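Local coordinates for protein 5-carboxyvanillate decarboxylase (Sphingomonas paucimobilis, PDB 4NI8) that probably removes a carboxyl group from 5-carboxyvanillate, as a manganese-binding decarboxylase of the amidohydrolase family, at residues E8-F13 against S75-G80; G51-V56 against Y298-M303; L141-H146 against L171-R176. All coordinates share one frame; numbering follows the deposited sequence.

Interactions 1 and 3 are both pairings in one eight-stranded parallel barrel sheet: strand 5-11 with 71-76, and strand 140-144 with 171-174. Their centres lie about 10 Å apart, and E8 and H174, one from each, bind the same manganese ion. Interaction 2 sits outside this sheet, where helix 49-54 meets the loop after strand 292-293; its centre is about 10 Å from that of interaction 1 and about 18 Å from that of interaction 3. Along the chain, interactions 1 and 2 alternate their segments, while interaction 3 falls between the two halves of interaction 2. All three reach the bound dicarboxylate, so distant parts of the sequence line one pocket, to which the second subunit adds R238.

Interaction 1 (E8-F13 against S75-G80); sequences EEAVTF and SLTAPG. With MN (manganese (II) ion), chain I; 1WB (5-methoxybenzene-1,3-dicarboxylic acid), chain J.
E9 to V11 pair in parallel with S75 to T77 through three backbone hydrogen bonds, among them T77 N to V11 O at 2.9 Å. Next to this pairing, E8 OE2 binds manganese at 2.1 Å, alongside H174, D297, two waters and ligand O11. The loop after strand 71-76 reaches the ligand methoxy group, with A78 O 3.4 Å from CV. The other oxygen of the carboxylate, E8 OE1, is held by hydrogen bonds with the hydroxyl groups of Y172 and S272, which fix its rotation. Strands 5-11 and 71-76 are the first two of the TIM barrel, and strand 5-11 brings E8 to the metal. T77 OG1 lies 3.7 Å from A10 CB, and T77 CG2 faces T12 CB. T77 OG1 is also hydrogen-bonded to Y300 OH; an alanine here would probably leave Y300 OH without this partner and open a gap against A10 and T12. L76 sets CG anti to its backbone N (chi1 178°), and chi2 of 65° then turns CD1 back to 3.6 Å from V11 O and loosely against the F13 ring. Further out, E9 is anchored by the backbone N atoms of I296, D297 and Y298.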
loop_
_atom_site.group_PDB
_atom_site.type_symbol
_atom_site.label_atom_id
_atom_site.label_comp_id
_atom_site.label_asym_id
_atom_site.label_seq_id
_atom_site.Cartn_x
_atom_site.Cartn_y
_atom_site.Cartn_z
ATOM N N GLU A 8 6.763 -10.032 17.105
ATOM C CA GLU A 8 5.682 -9.048 17.227
ATOM C C GLU A 8 4.564 -9.527 18.153
ATOM O O GLU A 8 3.410 -9.632 17.750
ATOM C CB GLU A 8 5.089 -8.681 15.857
ATOM C CG GLU A 8 4.320 -7.360 15.900
ATOM C CD GLU A 8 3.603 -7.032 14.606
ATOM O OE1 GLU A 8 4.281 -6.880 13.560
ATOM O OE2 GLU A 8 2.364 -6.909 14.642
ATOM N N GLU A 9 4.911 -9.779 19.406
ATOM C CA GLU A 9 4.014 -10.476 20.325
ATOM C C GLU A 9 3.529 -9.486 21.367
ATOM O O GLU A 9 4.296 -9.008 22.210
ATOM C CB GLU A 9 4.753 -11.658 20.951
ATOM C CG GLU A 9 5.548 -12.450 19.882
ATOM C CD GLU A 9 4.715 -12.717 18.618
ATOM O OE1 GLU A 9 5.218 -12.487 17.493
ATOM O OE2 GLU A 9 3.557 -13.148 18.749
ATOM N N ALA A 10 2.244 -9.169 21.291
ATOM C CA ALA A 10 1.683 -8.105 22.119
ATOM C C ALA A 10 1.391 -8.544 23.549
ATOM O O ALA A 10 1.045 -9.697 23.801
ATOM C CB ALA A 10 0.422 -7.553 21.468
ATOM N N VAL A 11 1.521 -7.598 24.478
ATOM C CA VAL A 11 1.212 -7.839 25.888
ATOM C C VAL A 11 0.602 -6.555 26.436
ATOM O O VAL A 11 0.760 -5.488 25.839
ATOM C CB VAL A 11 2.508 -8.211 26.679
ATOM C CG1 VAL A 11 3.446 -7.004 26.790
ATOM C CG2 VAL A 11 2.184 -8.776 28.059
ATOM N N THR A 12 -0.126 -6.646 27.543
ATOM C CA THR A 12 -0.501 -5.425 28.238
ATOM C C THR A 12 -0.348 -5.612 29.741
ATOM O O THR A 12 -0.058 -6.714 30.220
ATOM C CB THR A 12 -1.923 -4.948 27.866
ATOM O OG1 THR A 12 -2.135 -3.629 28.389
ATOM C CG2 THR A 12 -2.969 -5.900 28.437
ATOM N N PHE A 13 -0.515 -4.517 30.478
ATOM C CA PHE A 13 -0.399 -4.532 31.926
ATOM C C PHE A 13 -1.583 -3.771 32.493
ATOM O O PHE A 13 -2.138 -2.892 31.825
ATOM C CB PHE A 13 0.913 -3.880 32.347
ATOM C CG PHE A 13 2.109 -4.462 31.657
ATOM C CD1 PHE A 13 2.665 -5.652 32.095
ATOM C CD2 PHE A 13 2.658 -3.834 30.549
ATOM C CE1 PHE A 13 3.766 -6.196 31.446
ATOM C CE2 PHE A 13 3.751 -4.377 29.900
ATOM C CZ PHE A 13 4.302 -5.562 30.354
ATOM N N SER A 75 5.877 -6.708 23.281
ATOM C CA SER A 75 5.697 -5.266 23.098
ATOM C C SER A 75 4.345 -4.838 23.656
ATOM O O SER A 75 3.361 -5.551 23.508
ATOM C CB SER A 75 5.789 -4.893 21.605
ATOM O OG SER A 75 5.101 -5.840 20.788
ATOM N N LEU A 76 4.292 -3.683 24.316
ATOM C CA LEU A 76 3.003 -3.151 24.733
ATOM C C LEU A 76 2.102 -2.979 23.521
ATOM O O LEU A 76 2.466 -2.337 22.537
ATOM C CB LEU A 76 3.158 -1.821 25.472
ATOM C CG LEU A 76 1.829 -1.192 25.884
ATOM C CD1 LEU A 76 1.131 -2.069 26.912
ATOM C CD2 LEU A 76 2.072 0.217 26.431
ATOM N N THR A 77 0.926 -3.580 23.611
ATOM C CA THR A 77 0.005 -3.660 22.489
ATOM C C THR A 77 -0.430 -2.273 22.002
ATOM O O THR A 77 -0.534 -1.326 22.792
ATOM C CB THR A 77 -1.220 -4.509 22.884
ATOM O OG1 THR A 77 -2.015 -4.753 21.723
ATOM C CG2 THR A 77 -2.060 -3.808 23.977
ATOM N N ALA A 78 -0.647 -2.141 20.699
ATOM C CA ALA A 78 -1.180 -0.887 20.152
ATOM C C ALA A 78 -2.541 -0.600 20.795
ATOM O O ALA A 78 -3.287 -1.531 21.075
ATOM C CB ALA A 78 -1.303 -0.985 18.636
ATOM N N PRO A 79 -2.877 0.685 21.033
ATOM C CA PRO A 79 -2.165 1.917 20.665
ATOM C C PRO A 79 -1.103 2.363 21.676
ATOM O O PRO A 79 -0.743 3.548 21.697
ATOM C CB PRO A 79 -3.295 2.952 20.623
ATOM C CG PRO A 79 -4.233 2.490 21.701
ATOM C CD PRO A 79 -4.188 0.976 21.648
ATOM N N GLY A 80 -0.603 1.434 22.485
ATOM C CA GLY A 80 0.404 1.753 23.486
ATOM C C GLY A 80 -0.072 2.828 24.448
ATOM O O GLY A 80 -1.161 2.723 25.023
HETATM MN MN MN I . 0.706 -6.686 15.933
HETATM C C1 1WB J . -5.239 -6.312 15.519
HETATM C CO1 1WB J . -4.211 -6.712 14.648
HETATM C CO2 1WB J . -4.952 -5.472 16.593
HETATM C CM1 1WB J . -2.920 -6.270 14.873
HETATM C CM2 1WB J . -3.631 -5.029 16.811
HETATM O OM 1WB J . -3.301 -4.212 17.852
HETATM C CZ 1WB J . -2.620 -5.425 15.945
HETATM C CC 1WB J . -6.606 -6.798 15.271
HETATM C CV 1WB J . -4.299 -3.629 18.651
HETATM O O1 1WB J . -6.770 -7.879 14.644
HETATM O O2 1WB J . -7.600 -6.133 15.687
HETATM C CCC 1WB J . -1.845 -6.544 13.874
HETATM O O11 1WB J . -0.662 -6.323 14.217
HETATM O O22 1WB J . -2.157 -6.986 12.752
HETATM O O HOH W 1 1.465 -6.979 18.011
HETATM O O HOH W 2 7.239 -7.366 19.843
HETATM O O HOH W 3 -0.945 -6.436 17.152
#

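Interaction 2 (G51-V56 against Y298-M303); sequences GRLSDV and YPYQPM. With 1WB (5-methoxybenzene-1,3-dicarboxylic acid), chain J.
The loop that follows the last barrel strand packs on helix 49-54, with P299 and Y300 meeting L53 and with Y298 and P299 meeting R52. L53 supplies the apolar part: its CD2 lies 3.6 Å from P299 CD and equally near Y300 OH, the leucine crossing both side chains at about a right angle. The peptide bond before P299 is cis, and P299 CB sits 3.7 Å above the centre of the Y298 ring, while M303 CE covers the opposite face. Y298 carries CG anti to its backbone N (chi1 -177°), and the phenol reaches out to the helix end. There a water accepts from Y298 OH at 2.7 Å, in the plane of the ring, and donates to R52 O and D55 OD2. The R52 chain bends twice, laying one guanidinium face against P299 CB; NH2 comes within 2.8 Å of P299 O, but at an angle too poor for a hydrogen bond. R52 NH1 approaches Y298 CE1 and OH obliquely, the planes 77° apart, and at 3.4 Å from OH it is not hydrogen-bonded either. On the pocket side, the Y300 ring has ligand CO2 3.4 Å above one face. No direct hydrogen bond joins the two segments: apolar and guanidinium packing and one water with three partners couple the helix to the loop carrying the ligand-facing tyrosine.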
loop_
_atom_site.group_PDB
_atom_site.type_symbol
_atom_site.label_atom_id
_atom_site.label_comp_id
_atom_site.label_asym_id
_atom_site.label_seq_id
_atom_site.Cartn_x
_atom_site.Cartn_y
_atom_site.Cartn_z
ATOM N N GLY A 51 -7.639 -10.429 28.657
ATOM C CA GLY A 51 -7.044 -11.569 29.333
ATOM C C GLY A 51 -5.916 -12.194 28.532
ATOM O O GLY A 51 -4.877 -12.561 29.072
ATOM N N ARG A 52 -6.108 -12.308 27.224
ATOM C CA ARG A 52 -5.086 -12.928 26.391
ATOM C C ARG A 52 -3.844 -12.053 26.274
ATOM O O ARG A 52 -2.723 -12.557 26.301
ATOM C CB ARG A 52 -5.660 -13.271 25.016
ATOM C CG ARG A 52 -6.831 -14.242 25.101
ATOM C CD ARG A 52 -6.549 -15.492 24.292
ATOM N NE ARG A 52 -6.502 -15.214 22.862
ATOM C CZ ARG A 52 -5.765 -15.902 21.997
ATOM N NH1 ARG A 52 -5.007 -16.907 22.420
ATOM N NH2 ARG A 52 -5.780 -15.583 20.713
ATOM N N LEU A 53 -4.048 -10.741 26.168
ATOM C CA LEU A 53 -2.924 -9.816 26.102
ATOM C C LEU A 53 -2.174 -9.784 27.436
ATOM O O LEU A 53 -0.947 -9.678 27.459
ATOM C CB LEU A 53 -3.409 -8.409 25.763
ATOM C CG LEU A 53 -3.886 -8.203 24.329
ATOM C CD1 LEU A 53 -4.729 -6.937 24.278
ATOM C CD2 LEU A 53 -2.678 -8.084 23.409
ATOM N N SER A 54 -2.914 -9.895 28.540
ATOM C CA SER A 54 -2.314 -9.768 29.879
ATOM C C SER A 54 -1.509 -10.996 30.265
ATOM O O SER A 54 -0.522 -10.914 31.005
ATOM C CB SER A 54 -3.397 -9.523 30.930
ATOM O OG SER A 54 -4.104 -8.324 30.648
ATOM N N ASP A 55 -1.941 -12.148 29.772
ATOM C CA ASP A 55 -1.302 -13.403 30.126
ATOM C C ASP A 55 0.071 -13.552 29.477
ATOM O O ASP A 55 0.218 -13.386 28.275
ATOM C CB ASP A 55 -2.183 -14.576 29.698
ATOM C CG ASP A 55 -1.433 -15.889 29.706
ATOM O OD1 ASP A 55 -0.993 -16.307 30.801
ATOM O OD2 ASP A 55 -1.293 -16.495 28.620
ATOM N N VAL A 56 1.063 -13.891 30.292
ATOM C CA VAL A 56 2.399 -14.189 29.795
ATOM C C VAL A 56 2.803 -15.613 30.159
ATOM O O VAL A 56 3.210 -16.387 29.298
ATOM C CB VAL A 56 3.435 -13.189 30.355
ATOM C CG1 VAL A 56 4.848 -13.577 29.933
ATOM C CG2 VAL A 56 3.101 -11.790 29.868
ATOM N N TYR A 298 0.853 -12.769 18.012
ATOM C CA TYR A 298 0.012 -13.264 19.096
ATOM C C TYR A 298 -0.340 -12.079 19.988
ATOM O O TYR A 298 0.491 -11.192 20.186
ATOM C CB TYR A 298 0.798 -14.304 19.906
ATOM C CG TYR A 298 0.017 -14.948 21.019
ATOM C CD1 TYR A 298 -0.806 -16.048 20.780
ATOM C CD2 TYR A 298 0.089 -14.445 22.319
ATOM C CE1 TYR A 298 -1.523 -16.640 21.809
ATOM C CE2 TYR A 298 -0.625 -15.030 23.350
ATOM C CZ TYR A 298 -1.423 -16.125 23.093
ATOM O OH TYR A 298 -2.130 -16.699 24.133
ATOM N N PRO A 299 -1.566 -12.049 20.548
ATOM C CA PRO A 299 -2.659 -13.022 20.476
ATOM C C PRO A 299 -3.670 -12.708 19.376
ATOM O O PRO A 299 -4.738 -13.316 19.356
ATOM C CB PRO A 299 -3.327 -12.868 21.844
ATOM C CG PRO A 299 -3.191 -11.402 22.129
ATOM C CD PRO A 299 -1.840 -11.003 21.549
ATOM N N TYR A 300 -3.337 -11.788 18.473
ATOM C CA TYR A 300 -4.248 -11.440 17.384
ATOM C C TYR A 300 -4.232 -12.486 16.274
ATOM O O TYR A 300 -5.160 -12.564 15.464
ATOM C CB TYR A 300 -3.913 -10.060 16.831
ATOM C CG TYR A 300 -3.973 -8.994 17.895
ATOM C CD1 TYR A 300 -5.192 -8.476 18.307
ATOM C CD2 TYR A 300 -2.814 -8.524 18.505
ATOM C CE1 TYR A 300 -5.260 -7.507 19.290
ATOM C CE2 TYR A 300 -2.873 -7.556 19.493
ATOM C CZ TYR A 300 -4.102 -7.054 19.879
ATOM O OH TYR A 300 -4.170 -6.086 20.859
ATOM N N GLN A 301 -3.160 -13.270 16.234
ATOM C CA GLN A 301 -3.063 -14.449 15.374
ATOM C C GLN A 301 -2.651 -15.607 16.256
ATOM O O GLN A 301 -1.931 -15.404 17.232
ATOM C CB GLN A 301 -1.964 -14.274 14.326
ATOM C CG GLN A 301 -2.096 -13.039 13.485
ATOM C CD GLN A 301 -2.350 -13.349 12.028
ATOM O OE1 GLN A 301 -2.367 -14.507 11.602
ATOM N NE2 GLN A 301 -2.555 -12.311 11.258
ATOM N N PRO A 302 -3.087 -16.829 15.906
ATOM C CA PRO A 302 -2.715 -18.047 16.634
ATOM C C PRO A 302 -1.287 -18.497 16.333
ATOM O O PRO A 302 -0.779 -18.256 15.228
ATOM C CB PRO A 302 -3.712 -19.084 16.104
ATOM C CG PRO A 302 -4.091 -18.586 14.752
ATOM C CD PRO A 302 -4.111 -17.090 14.875
ATOM N N MET A 303 -0.650 -19.164 17.292
ATOM C CA MET A 303 0.751 -19.546 17.137
ATOM C C MET A 303 0.975 -20.697 16.161
ATOM O O MET A 303 1.907 -20.646 15.366
ATOM C CB MET A 303 1.386 -19.901 18.488
ATOM C CG MET A 303 1.292 -18.799 19.518
ATOM S SD MET A 303 2.468 -19.104 20.858
ATOM C CE MET A 303 1.629 -18.222 22.186
HETATM C C1 1WB J . -5.239 -6.312 15.519
HETATM C CO1 1WB J . -4.211 -6.712 14.648
HETATM C CO2 1WB J . -4.952 -5.472 16.593
HETATM C CM1 1WB J . -2.920 -6.270 14.873
HETATM C CM2 1WB J . -3.631 -5.029 16.811
HETATM O OM 1WB J . -3.301 -4.212 17.852
HETATM C CZ 1WB J . -2.620 -5.425 15.945
HETATM C CC 1WB J . -6.606 -6.798 15.271
HETATM C CV 1WB J . -4.299 -3.629 18.651
HETATM O O1 1WB J . -6.770 -7.879 14.644
HETATM O O2 1WB J . -7.600 -6.133 15.687
HETATM C CCC 1WB J . -1.845 -6.544 13.874
HETATM O O11 1WB J . -0.662 -6.323 14.217
HETATM O O22 1WB J . -2.157 -6.986 12.752
HETATM O O HOH W 4 -2.315 -15.308 26.400
#

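Interaction 3 (L141-H146 against L171-R176); sequences LVINSH and LYIHPR. With MN (manganese (II) ion), chain I; 1WB (5-methoxybenzene-1,3-dicarboxylic acid), chain J.
A chi1 of 57° places R176 CG between its backbone N and carbonyl carbon, and a chi1 of 80° does the same for H146 CG; with a further bend at chi3 of R176, the two flat groups come face to face. The guanidinium lies on the imidazole with centres 3.7 Å apart and planes inclined by 13°, H146 NE2 lying over the middle of the guanidinium. The aliphatic part joins in through a CH-pi contact, R176 CD being 3.9 Å from the H146 ring centroid. R176 NH1 also donates to H146 O at 3.0 Å, coming from above the carbonyl plane, and NE forms a salt bridge with D32. The ring is fixed by a further hydrogen bond between H146 ND1 and D149 N. R176 N, by contrast, is buried with no partner in the model.

These residues follow the fourth and fifth strands of the TIM barrel, joined in a beta-alpha-beta unit through helix 158-167. L141, V142, I143 and N144 pair in parallel with L171, Y172, I173 and H174. The bonding alternates between the strands, from Y172 N to L141 O through to S145 N, which meets H174 O at 2.7 Å. On the side bearing the leucines and isoleucines, I143 CG2 touches L171 CD1 at 3.9 Å, and helix 158-167 covers L141 and L171.

The other side, with V142, Y172, N144 and H174, faces the metal site. H174 NE2 binds manganese at 2.2 Å. At the far side of the ring, H174 ND1 donates to a lone pair of P175 O at 2.9 Å, which probably helps hold the imidazole's rotation. The N144 amide stands beside it, nearly perpendicular.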
loop_
_atom_site.group_PDB
_atom_site.type_symbol
_atom_site.label_atom_id
_atom_site.label_comp_id
_atom_site.label_asym_id
_atom_site.label_seq_id
_atom_site.Cartn_x
_atom_site.Cartn_y
_atom_site.Cartn_z
ATOM N N LEU A 141 12.844 -0.995 21.084
ATOM C CA LEU A 141 11.742 -0.074 21.314
ATOM C C LEU A 141 10.588 -0.403 20.387
ATOM O O LEU A 141 10.777 -1.036 19.347
ATOM C CB LEU A 141 12.188 1.363 21.031
ATOM C CG LEU A 141 13.335 1.904 21.886
ATOM C CD1 LEU A 141 14.031 3.087 21.233
ATOM C CD2 LEU A 141 12.851 2.272 23.301
ATOM N N VAL A 142 9.396 0.039 20.770
ATOM C CA VAL A 142 8.225 -0.078 19.916
ATOM C C VAL A 142 7.388 1.188 20.034
ATOM O O VAL A 142 7.304 1.798 21.104
ATOM C CB VAL A 142 7.357 -1.315 20.286
ATOM C CG1 VAL A 142 6.865 -1.213 21.735
ATOM C CG2 VAL A 142 6.159 -1.454 19.344
ATOM N N ILE A 143 6.791 1.591 18.916
ATOM C CA ILE A 143 5.865 2.711 18.891
ATOM C C ILE A 143 4.843 2.365 17.826
ATOM O O ILE A 143 5.150 1.613 16.898
ATOM C CB ILE A 143 6.592 4.064 18.590
ATOM C CG1 ILE A 143 5.768 5.253 19.098
ATOM C CG2 ILE A 143 6.917 4.219 17.102
ATOM C CD1 ILE A 143 5.555 5.261 20.611
ATOM N N ASN A 144 3.621 2.874 17.965
ATOM C CA ASN A 144 2.558 2.501 17.041
ATOM C C ASN A 144 2.210 3.609 16.084
ATOM O O ASN A 144 1.462 4.514 16.433
ATOM C CB ASN A 144 1.315 2.072 17.818
ATOM C CG ASN A 144 1.644 1.065 18.879
ATOM O OD1 ASN A 144 1.872 -0.107 18.582
ATOM N ND2 ASN A 144 1.712 1.518 20.124
ATOM N N SER A 145 2.748 3.499 14.874
ATOM C CA SER A 145 2.698 4.536 13.844
ATOM C C SER A 145 2.551 5.958 14.403
ATOM O O SER A 145 3.334 6.349 15.254
ATOM C CB SER A 145 1.676 4.206 12.752
ATOM O OG SER A 145 1.973 4.932 11.563
ATOM N N HIS A 146 1.544 6.705 13.965
ATOM C CA HIS A 146 1.491 8.149 14.242
ATOM C C HIS A 146 1.332 8.511 15.724
ATOM O O HIS A 146 0.857 7.713 16.528
ATOM C CB HIS A 146 0.358 8.809 13.447
ATOM C CG HIS A 146 -1.004 8.642 14.064
ATOM N ND1 HIS A 146 -1.516 9.524 14.993
ATOM C CD2 HIS A 146 -1.968 7.708 13.863
ATOM C CE1 HIS A 146 -2.731 9.138 15.346
ATOM N NE2 HIS A 146 -3.028 8.037 14.674
ATOM N N LEU A 171 13.942 0.296 16.548
ATOM C CA LEU A 171 12.572 0.742 16.805
ATOM C C LEU A 171 11.603 0.005 15.893
ATOM O O LEU A 171 11.622 0.166 14.676
ATOM C CB LEU A 171 12.425 2.247 16.557
ATOM C CG LEU A 171 10.990 2.792 16.624
ATOM C CD1 LEU A 171 10.427 2.702 18.062
ATOM C CD2 LEU A 171 10.927 4.241 16.108
ATOM N N TYR A 172 10.746 -0.804 16.496
ATOM C CA TYR A 172 9.697 -1.493 15.761
ATOM C C TYR A 172 8.552 -0.502 15.635
ATOM O O TYR A 172 7.976 -0.088 16.645
ATOM C CB TYR A 172 9.237 -2.697 16.580
ATOM C CG TYR A 172 8.562 -3.806 15.800
ATOM C CD1 TYR A 172 7.472 -3.550 14.965
ATOM C CD2 TYR A 172 9.024 -5.108 15.893
ATOM C CE1 TYR A 172 6.859 -4.580 14.248
ATOM C CE2 TYR A 172 8.426 -6.140 15.188
ATOM C CZ TYR A 172 7.348 -5.868 14.359
ATOM O OH TYR A 172 6.744 -6.890 13.664
ATOM N N ILE A 173 8.231 -0.093 14.409
ATOM C CA ILE A 173 7.080 0.779 14.216
ATOM C C ILE A 173 5.885 -0.099 13.857
ATOM O O ILE A 173 5.727 -0.533 12.704
ATOM C CB ILE A 173 7.317 1.855 13.133
ATOM C CG1 ILE A 173 8.455 2.792 13.554
ATOM C CG2 ILE A 173 6.037 2.656 12.891
ATOM C CD1 ILE A 173 8.769 3.915 12.544
ATOM N N HIS A 174 5.073 -0.380 14.874
ATOM C CA HIS A 174 3.890 -1.223 14.772
ATOM C C HIS A 174 2.726 -0.369 14.245
ATOM O O HIS A 174 2.749 0.849 14.380
ATOM C CB HIS A 174 3.571 -1.758 16.183
ATOM C CG HIS A 174 2.467 -2.765 16.227
ATOM N ND1 HIS A 174 1.135 -2.409 16.292
ATOM C CD2 HIS A 174 2.495 -4.120 16.218
ATOM C CE1 HIS A 174 0.391 -3.502 16.306
ATOM N NE2 HIS A 174 1.192 -4.553 16.264
ATOM N N PRO A 175 1.707 -0.994 13.631
ATOM C CA PRO A 175 0.561 -0.180 13.198
ATOM C C PRO A 175 -0.307 0.385 14.326
ATOM O O PRO A 175 -0.233 -0.044 15.477
ATOM C CB PRO A 175 -0.285 -1.171 12.387
ATOM C CG PRO A 175 0.677 -2.226 11.941
ATOM C CD PRO A 175 1.638 -2.367 13.092
ATOM N N ARG A 176 -1.114 1.379 13.969
ATOM C CA ARG A 176 -2.349 1.696 14.685
ATOM C C ARG A 176 -3.309 2.139 13.591
ATOM O O ARG A 176 -2.937 2.121 12.413
ATOM C CB ARG A 176 -2.145 2.796 15.730
ATOM C CG ARG A 176 -1.581 4.099 15.167
ATOM C CD ARG A 176 -1.398 5.151 16.275
ATOM N NE ARG A 176 -2.679 5.576 16.844
ATOM C CZ ARG A 176 -2.831 6.644 17.619
ATOM N NH1 ARG A 176 -1.780 7.398 17.913
ATOM N NH2 ARG A 176 -4.037 6.966 18.088
HETATM MN MN MN I . 0.706 -6.686 15.933
HETATM C C1 1WB J . -5.239 -6.312 15.519
HETATM C CO1 1WB J . -4.211 -6.712 14.648
HETATM C CO2 1WB J . -4.952 -5.472 16.593
HETATM C CM1 1WB J . -2.920 -6.270 14.873
HETATM C CM2 1WB J . -3.631 -5.029 16.811
HETATM O OM 1WB J . -3.301 -4.212 17.852
HETATM C CZ 1WB J . -2.620 -5.425 15.945
HETATM C CC 1WB J . -6.606 -6.798 15.271
HETATM C CV 1WB J . -4.299 -3.629 18.651
HETATM O O1 1WB J . -6.770 -7.879 14.644
HETATM O O2 1WB J . -7.600 -6.133 15.687
HETATM C CCC 1WB J . -1.845 -6.544 13.874
HETATM O O11 1WB J . -0.662 -6.323 14.217
HETATM O O22 1WB J . -2.157 -6.986 12.752
HETATM O O HOH W 3 -0.945 -6.436 17.152
HETATM O O HOH W 1 1.465 -6.979 18.011
#